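Local coordinates for cobalamin biosynthesis protein (cbiD) (Archaeoglobus fulgidus, PDB 1SR8), which probably catalyses the S-adenosyl-L-methionine-dependent methylation of C-1 in cobalt-precorrin-5B, giving cobalt-precorrin-6A on the anaerobic route to adenosylcobalamin, at residues E7-W15 against T200-Y208; S69-E77 against I183-E191. All blocks are in the same frame, centred on the assembly; numbering follows the deposited sequence.

From the N terminus, residues 7-15 come first and pack on residues 200-208, so interaction 1 closes a loop with 184 residues between its segments. Interaction 2 opens and closes within that span: residues 69-77, which link strands 63-68 and 76-83 of the mixed sheet, meet residues 183-191, which end around the outermost strand 189-190 of the small antiparallel sheet. The chain then passes from strand 189-190 into helix 195-204, whose later part receives the N-terminal segment ahead of the parallel sheet. The two centres lie about 21 Å apart, yet the contacts join directly: Lys-201 NZ forms a salt bridge with Glu-191 OE2 at 2.6 Å.

Interaction 1. Residues E7-W15 against T200-Y208; sequences ELYRYPEKW and TKLKIAMQY
The indole of Trp-15 presents an edge to Lys-203 CB and to the carbonyl oxygen of Thr-200, with Lys-203 CB 3.9 Å from Trp-15 CH2. Pro-12 CG, from the same loop, sits 3.5 Å above one indole face, over its centre. An irregular N-terminal segment is thus laid across the later part of a helix that leads into the parallel sheet of the fold. Glu-7 OE2 and Tyr-11 CZ lie in the plane of the Tyr-9 ring, at edges on roughly opposite sides.

Ile-204 has the largest buried area here and uses three carbons. CG2 meets Tyr-9 CD1 at 3.6 Å, and CG1 approaches Trp-15 CZ3 at 3.8 Å. With CG1 anti to the carbonyl carbon (chi1 -65°) and the chain extended beyond it, CD1 touches both tyrosines, 3.7 Å from Tyr-9 CE1 and 4.0 Å from Tyr-11 CE2.

At the Glu-7 end of the N-terminal segment, Lys-201 bends at chi3 (-69°) and brings NZ 3.0 Å from Glu-7 OE1, a salt bridge on the syn lone pair. Glu-191 and the carbonyl of Val-234 also hold this buried ammonium, while Val-234 N donates to Glu-7 OE2. In the loop that follows the helix, Tyr-208 OH accepts from Arg-10 N at 3.1 Å, in a bond bent to 138° at the edge of the phenol ring.

Interaction 2. Residues S69-E77 against I183-E191; sequences STPAGVDVE and ILGTTGFVE
Phe-189 reaches across to residues 69-77, where the side chains round its ring meet it at different angles. The side chains of Thr-70 and Val-74 run at about a right angle to it, whereas that of Val-76 crosses it obliquely. Thr-70 OG1 comes within 3.7 Å of Phe-189 CE2, and Val-74 CB within 3.8 Å of Phe-189 CZ. Val-76 CG2 also faces the CZ and CE1 end, but its modelled separation is too short to be trusted.

Thr-70 has a double task. Its OG1 stands between the backbone N and the carbonyl carbon (chi1 61°), from where it donates to Val-74 O at 2.7 Å, above the carbonyl plane. Replacing Thr-70 by alanine removes OG1 and CG2, which would probably leave Val-74 O without this donor and open a gap beside Phe-189 CE2.

Beside the Phe-189 ring the backbones meet. Ala-72 N donates to Thr-187 O at 3.0 Å, with an N-H...O angle of 148° and the donor tilted 28° from the carbonyl plane. Pro-71 lies against the same carbonyl through CD, while its CB is 3.1 Å from Thr-186 O. Gly-188 allows this close approach: a beta carbon on it would fall 2.7 Å from Thr-70 CB, a clash, and at its backbone angles the same carbon would also press on Thr-187 O. Thr-187 OG1 accepts from Phe-189 N at 3.1 Å, an ST turn leading into strand 189-190.

Helix 133-149 adds Gln-138 against Thr-70 and Pro-71. Taken together, the geometry is that of a hairpin connection between antiparallel strands 63-68 and 76-83, built on a type I beta turn from Thr-70 to Gly-73 and docked against an ST turn.

Interaction 1. Residues E7-W15 against T200-Y208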
loop_
_atom_site.group_PDB
_atom_site.type_symbol
_atom_site.label_atom_id
_atom_site.label_comp_id
_atom_site.label_asym_id
_atom_site.label_seq_id
_atom_site.Cartn_x
_atom_site.Cartn_y
_atom_site.Cartn_z
ATOM N N GLU A 7 -4.580 4.789 -8.495
ATOM C CA GLU A 7 -5.894 4.257 -8.806
ATOM C C GLU A 7 -6.431 4.726 -10.147
ATOM O O GLU A 7 -7.459 4.242 -10.606
ATOM C CB GLU A 7 -6.878 4.580 -7.698
ATOM C CG GLU A 7 -7.968 3.549 -7.604
ATOM C CD GLU A 7 -8.707 3.595 -6.294
ATOM O OE1 GLU A 7 -8.063 3.723 -5.231
ATOM O OE2 GLU A 7 -9.944 3.482 -6.321
ATOM N N LEU A 8 -5.747 5.687 -10.758
ATOM C CA LEU A 8 -6.098 6.182 -12.091
ATOM C C LEU A 8 -7.408 6.933 -12.358
ATOM O O LEU A 8 -7.769 7.154 -13.518
ATOM C CB LEU A 8 -5.985 5.020 -13.083
ATOM C CG LEU A 8 -4.603 4.724 -13.678
ATOM C CD1 LEU A 8 -3.496 4.954 -12.676
ATOM C CD2 LEU A 8 -4.593 3.297 -14.178
ATOM N N TYR A 9 -8.129 7.327 -11.318
ATOM C CA TYR A 9 -9.357 8.073 -11.543
ATOM C C TYR A 9 -8.982 9.539 -11.708
ATOM O O TYR A 9 -7.841 9.941 -11.444
ATOM C CB TYR A 9 -10.329 7.898 -10.372
ATOM C CG TYR A 9 -9.693 8.065 -9.007
ATOM C CD1 TYR A 9 -9.145 9.287 -8.607
ATOM C CD2 TYR A 9 -9.629 6.993 -8.114
ATOM C CE1 TYR A 9 -8.548 9.438 -7.357
ATOM C CE2 TYR A 9 -9.033 7.135 -6.860
ATOM C CZ TYR A 9 -8.495 8.360 -6.490
ATOM O OH TYR A 9 -7.904 8.496 -5.252
ATOM N N ARG A 10 -9.944 10.334 -12.158
ATOM C CA ARG A 10 -9.722 11.755 -12.356
ATOM C C ARG A 10 -10.274 12.542 -11.182
ATOM O O ARG A 10 -11.240 12.131 -10.539
ATOM C CB ARG A 10 -10.404 12.218 -13.636
ATOM C CG ARG A 10 -10.486 13.714 -13.758
ATOM C CD ARG A 10 -11.316 14.144 -14.946
ATOM N NE ARG A 10 -11.165 15.574 -15.169
ATOM C CZ ARG A 10 -11.493 16.194 -16.296
ATOM N NH1 ARG A 10 -12.000 15.511 -17.314
ATOM N NH2 ARG A 10 -11.290 17.500 -16.415
ATOM N N TYR A 11 -9.644 13.676 -10.902
ATOM C CA TYR A 11 -10.088 14.535 -9.818
ATOM C C TYR A 11 -10.947 15.649 -10.400
ATOM O O TYR A 11 -10.611 16.222 -11.440
ATOM C CB TYR A 11 -8.891 15.141 -9.073
ATOM C CG TYR A 11 -8.160 14.161 -8.175
ATOM C CD1 TYR A 11 -6.997 13.520 -8.600
ATOM C CD2 TYR A 11 -8.641 13.874 -6.896
ATOM C CE1 TYR A 11 -6.329 12.620 -7.773
ATOM C CE2 TYR A 11 -7.983 12.975 -6.063
ATOM C CZ TYR A 11 -6.831 12.351 -6.505
ATOM O OH TYR A 11 -6.189 11.453 -5.677
ATOM N N PRO A 12 -12.084 15.954 -9.749
ATOM C CA PRO A 12 -12.976 17.016 -10.223
ATOM C C PRO A 12 -12.159 18.292 -10.413
ATOM O O PRO A 12 -11.509 18.755 -9.477
ATOM C CB PRO A 12 -13.987 17.138 -9.088
ATOM C CG PRO A 12 -14.079 15.737 -8.587
ATOM C CD PRO A 12 -12.632 15.311 -8.543
ATOM N N GLU A 13 -12.181 18.860 -11.613
ATOM C CA GLU A 13 -11.403 20.067 -11.867
ATOM C C GLU A 13 -11.700 21.209 -10.900
ATOM O O GLU A 13 -10.863 22.076 -10.681
ATOM C CB GLU A 13 -11.616 20.561 -13.294
ATOM C CG GLU A 13 -10.715 21.734 -13.629
ATOM C CD GLU A 13 -11.060 22.388 -14.945
ATOM O OE1 GLU A 13 -12.199 22.897 -15.075
ATOM O OE2 GLU A 13 -10.185 22.393 -15.843
ATOM N N LYS A 14 -12.890 21.208 -10.321
ATOM C CA LYS A 14 -13.274 22.254 -9.386
ATOM C C LYS A 14 -12.668 22.070 -7.989
ATOM O O LYS A 14 -12.817 22.938 -7.121
ATOM C CB LYS A 14 -14.798 22.322 -9.297
ATOM C CG LYS A 14 -15.463 20.988 -9.036
ATOM C CD LYS A 14 -16.972 21.138 -8.999
ATOM C CE LYS A 14 -17.639 19.846 -8.557
ATOM N NZ LYS A 14 -19.118 19.994 -8.453
ATOM N N TRP A 15 -11.987 20.944 -7.778
ATOM C CA TRP A 15 -11.345 20.628 -6.494
ATOM C C TRP A 15 -9.909 21.122 -6.514
ATOM O O TRP A 15 -9.290 21.341 -5.468
ATOM C CB TRP A 15 -11.333 19.115 -6.264
ATOM C CG TRP A 15 -12.673 18.510 -5.971
ATOM C CD1 TRP A 15 -13.900 19.090 -6.136
ATOM C CD2 TRP A 15 -12.917 17.192 -5.472
ATOM N NE1 TRP A 15 -14.890 18.216 -5.770
ATOM C CE2 TRP A 15 -14.315 17.043 -5.357
ATOM C CE3 TRP A 15 -12.086 16.122 -5.110
ATOM C CZ2 TRP A 15 -14.905 15.860 -4.891
ATOM C CZ3 TRP A 15 -12.673 14.948 -4.649
ATOM C CH2 TRP A 15 -14.070 14.828 -4.544
ATOM N N THR A 200 -15.105 10.874 -0.141
ATOM C CA THR A 200 -14.373 11.523 -1.222
ATOM C C THR A 200 -14.319 10.617 -2.457
ATOM O O THR A 200 -14.589 11.058 -3.578
ATOM C CB THR A 200 -12.918 11.844 -0.796
ATOM O OG1 THR A 200 -12.930 12.662 0.377
ATOM C CG2 THR A 200 -12.173 12.569 -1.907
ATOM N N LYS A 201 -13.972 9.348 -2.255
ATOM C CA LYS A 201 -13.869 8.433 -3.380
ATOM C C LYS A 201 -15.219 8.175 -4.044
ATOM O O LYS A 201 -15.277 7.908 -5.239
ATOM C CB LYS A 201 -13.219 7.116 -2.949
ATOM C CG LYS A 201 -12.710 6.301 -4.134
ATOM C CD LYS A 201 -11.915 5.074 -3.722
ATOM C CE LYS A 201 -10.574 5.427 -3.096
ATOM N NZ LYS A 201 -9.784 4.194 -2.798
ATOM N N LEU A 202 -16.303 8.256 -3.276
ATOM C CA LEU A 202 -17.635 8.052 -3.841
ATOM C C LEU A 202 -17.934 9.218 -4.780
ATOM O O LEU A 202 -18.447 9.022 -5.878
ATOM C CB LEU A 202 -18.698 7.986 -2.739
ATOM C CG LEU A 202 -20.164 8.051 -3.195
ATOM C CD1 LEU A 202 -20.455 6.955 -4.213
ATOM C CD2 LEU A 202 -21.069 7.908 -1.989
ATOM N N LYS A 203 -17.597 10.428 -4.341
ATOM C CA LYS A 203 -17.806 11.624 -5.145
ATOM C C LYS A 203 -16.955 11.572 -6.401
ATOM O O LYS A 203 -17.389 12.003 -7.469
ATOM C CB LYS A 203 -17.452 12.874 -4.343
ATOM C CG LYS A 203 -18.340 13.101 -3.135
ATOM C CD LYS A 203 -17.958 14.392 -2.436
ATOM C CE LYS A 203 -18.840 14.657 -1.222
ATOM N NZ LYS A 203 -18.431 15.915 -0.533
ATOM N N ILE A 204 -15.738 11.054 -6.274
ATOM C CA ILE A 204 -14.850 10.935 -7.421
ATOM C C ILE A 204 -15.461 9.953 -8.416
ATOM O O ILE A 204 -15.381 10.147 -9.629
ATOM C CB ILE A 204 -13.457 10.413 -7.006
ATOM C CG1 ILE A 204 -12.767 11.448 -6.110
ATOM C CG2 ILE A 204 -12.616 10.119 -8.244
ATOM C CD1 ILE A 204 -11.392 11.032 -5.598
ATOM N N ALA A 205 -16.082 8.904 -7.881
ATOM C CA ALA A 205 -16.704 7.866 -8.697
ATOM C C ALA A 205 -18.001 8.341 -9.337
ATOM O O ALA A 205 -18.573 7.644 -10.169
ATOM C CB ALA A 205 -16.966 6.631 -7.850
ATOM N N MET A 206 -18.462 9.522 -8.946
ATOM C CA MET A 206 -19.692 10.076 -9.499
ATOM C C MET A 206 -19.435 10.670 -10.880
ATOM O O MET A 206 -20.370 11.010 -11.595
ATOM C CB MET A 206 -20.252 11.160 -8.577
ATOM C CG MET A 206 -20.589 10.672 -7.187
ATOM S SD MET A 206 -22.256 10.064 -6.999
ATOM C CE MET A 206 -22.602 10.767 -5.476
ATOM N N GLN A 207 -18.167 10.805 -11.251
ATOM C CA GLN A 207 -17.823 11.353 -12.559
ATOM C C GLN A 207 -17.948 10.277 -13.624
ATOM O O GLN A 207 -17.808 10.555 -14.810
ATOM C CB GLN A 207 -16.385 11.861 -12.570
ATOM C CG GLN A 207 -16.099 12.970 -11.609
ATOM C CD GLN A 207 -14.615 13.139 -11.383
ATOM O OE1 GLN A 207 -13.991 12.327 -10.701
ATOM N NE2 GLN A 207 -14.031 14.187 -11.970
ATOM N N TYR A 208 -18.204 9.046 -13.198
ATOM C CA TYR A 208 -18.307 7.914 -14.117
ATOM C C TYR A 208 -19.654 7.243 -13.986
ATOM O O TYR A 208 -20.165 7.075 -12.881
ATOM C CB TYR A 208 -17.201 6.898 -13.810
ATOM C CG TYR A 208 -15.814 7.484 -13.888
ATOM C CD1 TYR A 208 -15.132 7.535 -15.100
ATOM C CD2 TYR A 208 -15.186 8.012 -12.753
ATOM C CE1 TYR A 208 -13.856 8.094 -15.194
ATOM C CE2 TYR A 208 -13.901 8.581 -12.831
ATOM C CZ TYR A 208 -13.244 8.614 -14.061
ATOM O OH TYR A 208 -11.980 9.152 -14.177
#

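Interaction 2. Residues S69-E77 against I183-E191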
loop_
_atom_site.group_PDB
_atom_site.type_symbol
_atom_site.label_atom_id
_atom_site.label_comp_id
_atom_site.label_asym_id
_atom_site.label_seq_id
_atom_site.Cartn_x
_atom_site.Cartn_y
_atom_site.Cartn_z
ATOM N N SER A 69 11.829 3.168 -5.449
ATOM C CA SER A 69 10.827 2.878 -6.458
ATOM C C SER A 69 9.736 2.078 -5.751
ATOM O O SER A 69 9.974 1.499 -4.689
ATOM C CB SER A 69 11.444 2.073 -7.605
ATOM O OG SER A 69 12.064 0.883 -7.142
ATOM N N THR A 70 8.532 2.074 -6.318
ATOM C CA THR A 70 7.402 1.352 -5.734
ATOM C C THR A 70 6.771 0.506 -6.820
ATOM O O THR A 70 6.987 0.755 -8.007
ATOM C CB THR A 70 6.309 2.308 -5.207
ATOM O OG1 THR A 70 5.811 3.096 -6.291
ATOM C CG2 THR A 70 6.861 3.238 -4.134
ATOM N N PRO A 71 5.984 -0.513 -6.428
ATOM C CA PRO A 71 5.328 -1.380 -7.409
ATOM C C PRO A 71 4.422 -0.579 -8.352
ATOM O O PRO A 71 4.292 -0.917 -9.527
ATOM C CB PRO A 71 4.538 -2.355 -6.526
ATOM C CG PRO A 71 5.383 -2.451 -5.298
ATOM C CD PRO A 71 5.732 -1.003 -5.059
ATOM N N ALA A 72 3.805 0.482 -7.826
ATOM C CA ALA A 72 2.906 1.339 -8.600
ATOM C C ALA A 72 3.661 2.160 -9.632
ATOM O O ALA A 72 3.054 2.763 -10.510
ATOM C CB ALA A 72 2.123 2.263 -7.669
ATOM N N GLY A 73 4.986 2.182 -9.526
ATOM C CA GLY A 73 5.786 2.927 -10.480
ATOM C C GLY A 73 6.029 4.380 -10.110
ATOM O O GLY A 73 6.546 5.151 -10.918
ATOM N N VAL A 74 5.655 4.757 -8.890
ATOM C CA VAL A 74 5.841 6.127 -8.397
ATOM C C VAL A 74 6.970 6.157 -7.351
ATOM O O VAL A 74 6.815 5.623 -6.250
ATOM C CB VAL A 74 4.539 6.650 -7.736
ATOM C CG1 VAL A 74 4.709 8.093 -7.307
ATOM C CG2 VAL A 74 3.368 6.503 -8.699
ATOM N N ASP A 75 8.106 6.760 -7.689
ATOM C CA ASP A 75 9.211 6.830 -6.736
ATOM C C ASP A 75 8.808 7.726 -5.582
ATOM O O ASP A 75 8.158 8.749 -5.787
ATOM C CB ASP A 75 10.471 7.389 -7.389
ATOM C CG ASP A 75 10.971 6.528 -8.524
ATOM O OD1 ASP A 75 10.794 5.297 -8.474
ATOM O OD2 ASP A 75 11.559 7.087 -9.463
ATOM N N VAL A 76 9.185 7.339 -4.369
ATOM C CA VAL A 76 8.838 8.122 -3.190
ATOM C C VAL A 76 10.056 8.463 -2.362
ATOM O O VAL A 76 10.945 7.639 -2.181
ATOM C CB VAL A 76 7.857 7.371 -2.270
ATOM C CG1 VAL A 76 7.507 8.242 -1.064
ATOM C CG2 VAL A 76 6.606 7.016 -3.032
ATOM N N GLU A 77 10.092 9.682 -1.849
ATOM C CA GLU A 77 11.205 10.103 -1.026
ATOM C C GLU A 77 10.820 9.826 0.429
ATOM O O GLU A 77 9.744 10.211 0.894
ATOM C CB GLU A 77 11.466 11.580 -1.265
ATOM C CG GLU A 77 12.672 12.135 -0.568
ATOM C CD GLU A 77 12.896 13.587 -0.934
ATOM O OE1 GLU A 77 13.327 13.855 -2.081
ATOM O OE2 GLU A 77 12.618 14.457 -0.079
ATOM N N ILE A 183 5.858 -8.210 5.702
ATOM C CA ILE A 183 6.342 -7.076 4.941
ATOM C C ILE A 183 5.571 -7.201 3.635
ATOM O O ILE A 183 5.726 -8.173 2.899
ATOM C CB ILE A 183 7.852 -7.163 4.703
ATOM C CG1 ILE A 183 8.572 -7.084 6.052
ATOM C CG2 ILE A 183 8.303 -6.047 3.777
ATOM C CD1 ILE A 183 10.073 -7.114 5.959
ATOM N N LEU A 184 4.719 -6.223 3.359
ATOM C CA LEU A 184 3.889 -6.273 2.171
ATOM C C LEU A 184 3.574 -4.911 1.566
ATOM O O LEU A 184 4.067 -3.882 2.022
ATOM C CB LEU A 184 2.595 -7.004 2.526
ATOM C CG LEU A 184 1.887 -6.490 3.777
ATOM C CD1 LEU A 184 1.028 -5.287 3.408
ATOM C CD2 LEU A 184 1.020 -7.588 4.376
ATOM N N GLY A 185 2.751 -4.926 0.523
ATOM C CA GLY A 185 2.358 -3.695 -0.138
ATOM C C GLY A 185 2.275 -3.884 -1.636
ATOM O O GLY A 185 3.302 -3.931 -2.312
ATOM N N THR A 186 1.054 -3.986 -2.157
ATOM C CA THR A 186 0.858 -4.190 -3.589
ATOM C C THR A 186 1.209 -2.979 -4.441
ATOM O O THR A 186 1.700 -3.141 -5.550
ATOM C CB THR A 186 -0.594 -4.613 -3.906
ATOM O OG1 THR A 186 -1.506 -3.760 -3.201
ATOM C CG2 THR A 186 -0.826 -6.070 -3.511
ATOM N N THR A 187 0.964 -1.772 -3.936
ATOM C CA THR A 187 1.277 -0.562 -4.701
ATOM C C THR A 187 2.497 0.164 -4.155
ATOM O O THR A 187 3.167 0.888 -4.877
ATOM C CB THR A 187 0.108 0.445 -4.685
ATOM O OG1 THR A 187 -0.127 0.881 -3.339
ATOM C CG2 THR A 187 -1.147 -0.187 -5.215
ATOM N N GLY A 188 2.770 -0.038 -2.870
ATOM C CA GLY A 188 3.881 0.623 -2.212
ATOM C C GLY A 188 3.341 1.713 -1.294
ATOM O O GLY A 188 4.059 2.250 -0.456
ATOM N N PHE A 189 2.059 2.027 -1.442
ATOM C CA PHE A 189 1.431 3.078 -0.644
ATOM C C PHE A 189 0.330 2.527 0.245
ATOM O O PHE A 189 -0.243 1.471 -0.042
ATOM C CB PHE A 189 0.827 4.148 -1.564
ATOM C CG PHE A 189 1.838 4.854 -2.427
ATOM C CD1 PHE A 189 2.306 6.115 -2.080
ATOM C CD2 PHE A 189 2.317 4.261 -3.588
ATOM C CE1 PHE A 189 3.239 6.778 -2.881
ATOM C CE2 PHE A 189 3.248 4.910 -4.396
ATOM C CZ PHE A 189 3.710 6.172 -4.042
ATOM N N VAL A 190 0.045 3.250 1.328
ATOM C CA VAL A 190 -1.009 2.871 2.258
ATOM C C VAL A 190 -2.217 3.768 1.980
ATOM O O VAL A 190 -2.119 4.989 2.068
ATOM C CB VAL A 190 -0.555 3.052 3.730
ATOM C CG1 VAL A 190 -1.737 2.899 4.672
ATOM C CG2 VAL A 190 0.495 2.021 4.076
ATOM N N GLU A 191 -3.343 3.163 1.611
ATOM C CA GLU A 191 -4.563 3.912 1.334
ATOM C C GLU A 191 -5.088 4.404 2.689
ATOM O O GLU A 191 -5.315 3.595 3.594
ATOM C CB GLU A 191 -5.590 2.997 0.656
ATOM C CG GLU A 191 -6.838 3.713 0.157
ATOM C CD GLU A 191 -6.595 4.582 -1.076
ATOM O OE1 GLU A 191 -5.424 4.835 -1.430
ATOM O OE2 GLU A 191 -7.588 5.026 -1.693
#